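Putative hexulose 6 phosphate synthase (Salmonella typhimurium, PDB 3F4W) is of unassigned function but belongs to the HUMPS family, whose members are enzymes built on the TIM-barrel fold. Local coordinates at residues A[21-25]-A[196-201]; A[85-89]-A[119-123]. One frame throughout, in Å; residues are numbered along the deposited sequence.

Contact 1: A[21-25]-A[196-201]; sequences KVVDD and PAGEAR
Val22 has CG1 anti to its own carbonyl carbon (chi1 -64°), and this methyl faces the first turn of helix 196-209. There CG1 lies 3.9 Å from CB of Pro196. It is equally far from CB of Ala200, so one branch packs between two residues a turn apart. The same methyl also lies 3.7 Å from the carbonyl O of Pro196. That oxygen is already used inside the helix, by the backbone N of Ala200. Beside this apolar patch, CB of Ala197 approaches the backbone O of Lys21 at 3.5 Å. Asp25 also has its CG anti to the carbonyl carbon (chi1 -69°). This brings OD2 alongside the helix, 3.5 Å from CA of Arg201. The pair forms no salt bridge: Arg201 bends at its third torsion, and OD2 of Asp25 stays 6.7 Å from NE of Arg201. The contact is therefore mainly van der Waals packing, with small side chains allowing close approach. It sets the end of helix 12-22 and the 3-10 turn 23-25 against the start of helix 196-209. Helix 12-22 follows strand 2-7; helix 196-209, the chain's last, comes after strand 183-186 and short helix 188-191. The two strands are neighbours where the barrel closes.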
loop_
_atom_site.group_PDB
_atom_site.type_symbol
_atom_site.label_atom_id
_atom_site.label_comp_id
_atom_site.label_asym_id
_atom_site.label_seq_id
_atom_site.Cartn_x
_atom_site.Cartn_y
_atom_site.Cartn_z
ATOM N N LYS A 21 22.730 -7.727 14.710
ATOM C CA LYS A 21 23.665 -6.653 15.014
ATOM C C LYS A 21 23.075 -5.587 15.934
ATOM O O LYS A 21 23.809 -4.896 16.634
ATOM C CB LYS A 21 24.143 -5.978 13.726
ATOM C CG LYS A 21 25.000 -6.835 12.814
ATOM C CD LYS A 21 25.526 -5.976 11.669
ATOM C CE LYS A 21 26.645 -6.656 10.904
ATOM N NZ LYS A 21 26.123 -7.658 9.946
ATOM N N VAL A 22 21.751 -5.445 15.926
ATOM C CA VAL A 22 21.116 -4.290 16.557
ATOM C C VAL A 22 19.936 -4.620 17.474
ATOM O O VAL A 22 19.476 -3.763 18.228
ATOM C CB VAL A 22 20.624 -3.289 15.492
ATOM C CG1 VAL A 22 21.799 -2.712 14.722
ATOM C CG2 VAL A 22 19.644 -3.966 14.540
ATOM N N VAL A 23 19.456 -5.857 17.418
ATOM C CA VAL A 23 18.181 -6.197 18.045
ATOM C C VAL A 23 18.064 -5.825 19.527
ATOM O O VAL A 23 16.974 -5.496 19.997
ATOM C CB VAL A 23 17.819 -7.685 17.850
ATOM C CG1 VAL A 23 18.756 -8.575 18.654
ATOM C CG2 VAL A 23 16.366 -7.924 18.248
ATOM N N ASP A 24 19.174 -5.868 20.261
ATOM C CA ASP A 24 19.143 -5.593 21.700
ATOM C C ASP A 24 18.815 -4.134 22.033
ATOM O O ASP A 24 18.388 -3.826 23.147
ATOM C CB ASP A 24 20.466 -5.998 22.364
ATOM C CG ASP A 24 20.615 -7.509 22.502
ATOM O OD1 ASP A 24 19.614 -8.229 22.319
ATOM O OD2 ASP A 24 21.734 -7.975 22.795
ATOM N N ASP A 25 19.027 -3.240 21.072
ATOM C CA ASP A 25 18.753 -1.817 21.271
ATOM C C ASP A 25 17.471 -1.350 20.582
ATOM O O ASP A 25 17.160 -0.157 20.584
ATOM C CB ASP A 25 19.928 -0.972 20.775
ATOM C CG ASP A 25 21.156 -1.120 21.644
ATOM O OD1 ASP A 25 21.025 -1.625 22.779
ATOM O OD2 ASP A 25 22.250 -0.725 21.193
ATOM N N PRO A 196 26.245 -0.224 12.226
ATOM C CA PRO A 196 24.827 -0.227 12.603
ATOM C C PRO A 196 24.620 -0.306 14.111
ATOM O O PRO A 196 23.766 0.397 14.646
ATOM C CB PRO A 196 24.290 -1.496 11.934
ATOM C CG PRO A 196 25.218 -1.751 10.803
ATOM C CD PRO A 196 26.565 -1.290 11.260
ATOM N N ALA A 197 25.384 -1.161 14.783
ATOM C CA ALA A 197 25.263 -1.315 16.225
ATOM C C ALA A 197 25.549 0.009 16.928
ATOM O O ALA A 197 24.866 0.374 17.885
ATOM C CB ALA A 197 26.206 -2.405 16.724
ATOM N N GLY A 198 26.562 0.721 16.445
ATOM C CA GLY A 198 26.930 2.009 17.003
ATOM C C GLY A 198 25.837 3.041 16.814
ATOM O O GLY A 198 25.480 3.752 17.749
ATOM N N GLU A 199 25.300 3.123 15.599
ATOM C CA GLU A 199 24.221 4.061 15.310
ATOM C C GLU A 199 22.979 3.719 16.124
ATOM O O GLU A 199 22.307 4.607 16.644
ATOM C CB GLU A 199 23.892 4.075 13.814
ATOM C CG GLU A 199 22.718 4.981 13.437
ATOM C CD GLU A 199 23.028 6.461 13.611
ATOM O OE1 GLU A 199 22.231 7.303 13.134
ATOM O OE2 GLU A 199 24.073 6.785 14.218
ATOM N N ALA A 200 22.684 2.429 16.238
ATOM C CA ALA A 200 21.536 1.982 17.019
ATOM C C ALA A 200 21.716 2.349 18.486
ATOM O O ALA A 200 20.774 2.783 19.149
ATOM C CB ALA A 200 21.337 0.479 16.863
ATOM N N ARG A 201 22.936 2.184 18.988
ATOM C CA ARG A 201 23.242 2.537 20.368
ATOM C C ARG A 201 23.026 4.024 20.641
ATOM O O ARG A 201 22.412 4.393 21.638
ATOM C CB ARG A 201 24.681 2.165 20.724
ATOM C CG ARG A 201 25.024 2.464 22.173
ATOM C CD ARG A 201 26.523 2.571 22.394
ATOM N NE ARG A 201 27.062 3.859 21.965
ATOM C CZ ARG A 201 27.943 4.013 20.982
ATOM N NH1 ARG A 201 28.394 2.956 20.315
ATOM N NH2 ARG A 201 28.379 5.226 20.669
#

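Contact 2: A[85-89]-A[119-123]; sequences GVTDV and RVRLL
This is a side-chain to backbone contact, in which Arg119 holds the carbonyl of Gly85, with apolar packing beside it. It joins the loop after strand 80-84 to helix 116-126, which follows the next barrel strand, 105-109. Arg119 grips the carbonyl oxygen side-on with two nitrogens. NE reaches Gly85 O at 2.8 Å, with an N-H...O angle of 150°. NH2 reaches Gly85 O at 3.0 Å, on a more bent path of 138°. Both nitrogens use the guanidinium edge, with the oxygen close to the group's plane. They come from opposite faces of the carbonyl plane. A bend at the second torsion of Arg119 (chi2 59°) turns the chain toward the loop. Thr87 O also lies at that edge, 2.6 Å from Arg119 NH2, but the angle is too poor for a hydrogen bond. CD2 of Leu123 lies 3.9 Å above the plane of the guanidinium on one face, displaced toward its rim. CG1 of Val89 packs loosely on Leu123 CD2, at 4.4 Å. A water links Val89 N and Arg119 NH2 by weak bonds. Nearby, Asp88 makes a salt bridge to Arg144 of the second subunit, and Val86 packs on Val86 of that subunit. The side-on pair limits rotation of the guanidinium, and its positive charge probably polarises the Gly85 carbonyl.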
loop_
_atom_site.group_PDB
_atom_site.type_symbol
_atom_site.label_atom_id
_atom_site.label_comp_id
_atom_site.label_asym_id
_atom_site.label_seq_id
_atom_site.Cartn_x
_atom_site.Cartn_y
_atom_site.Cartn_z
ATOM N N GLY A 85 -3.630 7.045 6.664
ATOM C CA GLY A 85 -4.558 8.055 7.137
ATOM C C GLY A 85 -5.372 8.667 6.010
ATOM O O GLY A 85 -6.459 9.196 6.237
ATOM N N VAL A 86 -4.851 8.590 4.787
ATOM C CA VAL A 86 -5.542 9.174 3.641
ATOM C C VAL A 86 -6.659 8.280 3.111
ATOM O O VAL A 86 -7.422 8.692 2.243
ATOM C CB VAL A 86 -4.574 9.525 2.483
ATOM C CG1 VAL A 86 -3.675 10.687 2.876
ATOM C CG2 VAL A 86 -3.752 8.317 2.079
ATOM N N THR A 87 -6.757 7.059 3.632
ATOM C CA THR A 87 -7.799 6.143 3.179
ATOM C C THR A 87 -9.139 6.431 3.851
ATOM O O THR A 87 -9.228 7.252 4.763
ATOM C CB THR A 87 -7.421 4.663 3.398
ATOM O OG1 THR A 87 -8.261 3.837 2.579
ATOM C CG2 THR A 87 -7.593 4.264 4.858
ATOM N N ASP A 88 -10.179 5.743 3.396
ATOM C CA ASP A 88 -11.526 5.958 3.913
ATOM C C ASP A 88 -11.622 5.509 5.368
ATOM O O ASP A 88 -10.966 4.547 5.776
ATOM C CB ASP A 88 -12.540 5.202 3.047
ATOM C CG ASP A 88 -13.966 5.681 3.253
ATOM O OD1 ASP A 88 -14.531 6.288 2.314
ATOM O OD2 ASP A 88 -14.521 5.455 4.350
ATOM N N VAL A 89 -12.436 6.207 6.155
ATOM C CA VAL A 89 -12.627 5.835 7.554
ATOM C C VAL A 89 -13.154 4.408 7.710
ATOM O O VAL A 89 -12.852 3.739 8.699
ATOM C CB VAL A 89 -13.552 6.820 8.300
ATOM C CG1 VAL A 89 -12.867 8.147 8.452
ATOM C CG2 VAL A 89 -14.868 6.990 7.557
ATOM N N ARG A 119 -7.910 15.984 9.981
ATOM C CA ARG A 119 -7.851 14.536 9.812
ATOM C C ARG A 119 -7.655 13.839 11.158
ATOM O O ARG A 119 -8.269 12.803 11.433
ATOM C CB ARG A 119 -6.728 14.161 8.838
ATOM C CG ARG A 119 -6.839 12.760 8.266
ATOM C CD ARG A 119 -8.147 12.587 7.512
ATOM N NE ARG A 119 -8.294 11.232 6.993
ATOM C CZ ARG A 119 -9.422 10.741 6.494
ATOM N NH1 ARG A 119 -10.514 11.489 6.446
ATOM N NH2 ARG A 119 -9.462 9.494 6.053
ATOM N N VAL A 120 -6.795 14.410 11.996
ATOM C CA VAL A 120 -6.564 13.869 13.331
ATOM C C VAL A 120 -7.846 13.867 14.159
ATOM O O VAL A 120 -8.161 12.881 14.821
ATOM C CB VAL A 120 -5.461 14.641 14.075
ATOM C CG1 VAL A 120 -5.368 14.173 15.518
ATOM C CG2 VAL A 120 -4.124 14.457 13.370
ATOM N N ARG A 121 -8.594 14.964 14.111
ATOM C CA ARG A 121 -9.841 15.048 14.865
ATOM C C ARG A 121 -10.790 13.955 14.402
ATOM O O ARG A 121 -11.411 13.263 15.208
ATOM C CB ARG A 121 -10.519 16.408 14.674
ATOM C CG ARG A 121 -9.689 17.617 15.064
ATOM C CD ARG A 121 -10.492 18.907 14.861
ATOM N NE ARG A 121 -9.628 20.080 14.778
ATOM C CZ ARG A 121 -9.431 20.787 13.669
ATOM N NH1 ARG A 121 -10.049 20.455 12.545
ATOM N NH2 ARG A 121 -8.624 21.834 13.687
ATOM N N LEU A 122 -10.893 13.810 13.088
ATOM C CA LEU A 122 -11.796 12.845 12.486
ATOM C C LEU A 122 -11.420 11.418 12.877
ATOM O O LEU A 122 -12.280 10.617 13.239
ATOM C CB LEU A 122 -11.778 13.008 10.966
ATOM C CG LEU A 122 -12.880 12.332 10.154
ATOM C CD1 LEU A 122 -12.956 12.932 8.757
ATOM C CD2 LEU A 122 -12.619 10.855 10.078
ATOM N N LEU A 123 -10.131 11.107 12.806
ATOM C CA LEU A 123 -9.666 9.743 13.035
ATOM C C LEU A 123 -9.776 9.328 14.494
ATOM O O LEU A 123 -10.149 8.194 14.802
ATOM C CB LEU A 123 -8.229 9.573 12.542
ATOM C CG LEU A 123 -8.055 9.802 11.041
ATOM C CD1 LEU A 123 -6.598 9.644 10.640
ATOM C CD2 LEU A 123 -8.956 8.862 10.243
HETATM O O HOH W 1 -12.763 9.276 4.967
#

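Contacts 1 and 2 lie on opposite sides of the chain's centre. Their centres are 34 Å apart, and their nearest atoms are about 26 Å apart, so they do not touch. Both lie at the periphery of one barrel, their centres about 17 to 18 Å from the chain's centre, and contact 2 includes the loop leaving the C-terminal end of strand 80-84. Contact 1 brings together regions far apart in sequence, where the barrel closes. Contact 2 is more local and ties consecutive strand-and-helix units. The means differ too: mostly apolar packing in 21-25 with 196-201, mainly side-chain to backbone bonding in 85-89 with 119-123. The second subunit reaches contact 2, whereas no other chain of the assembly touches the segments of contact 1.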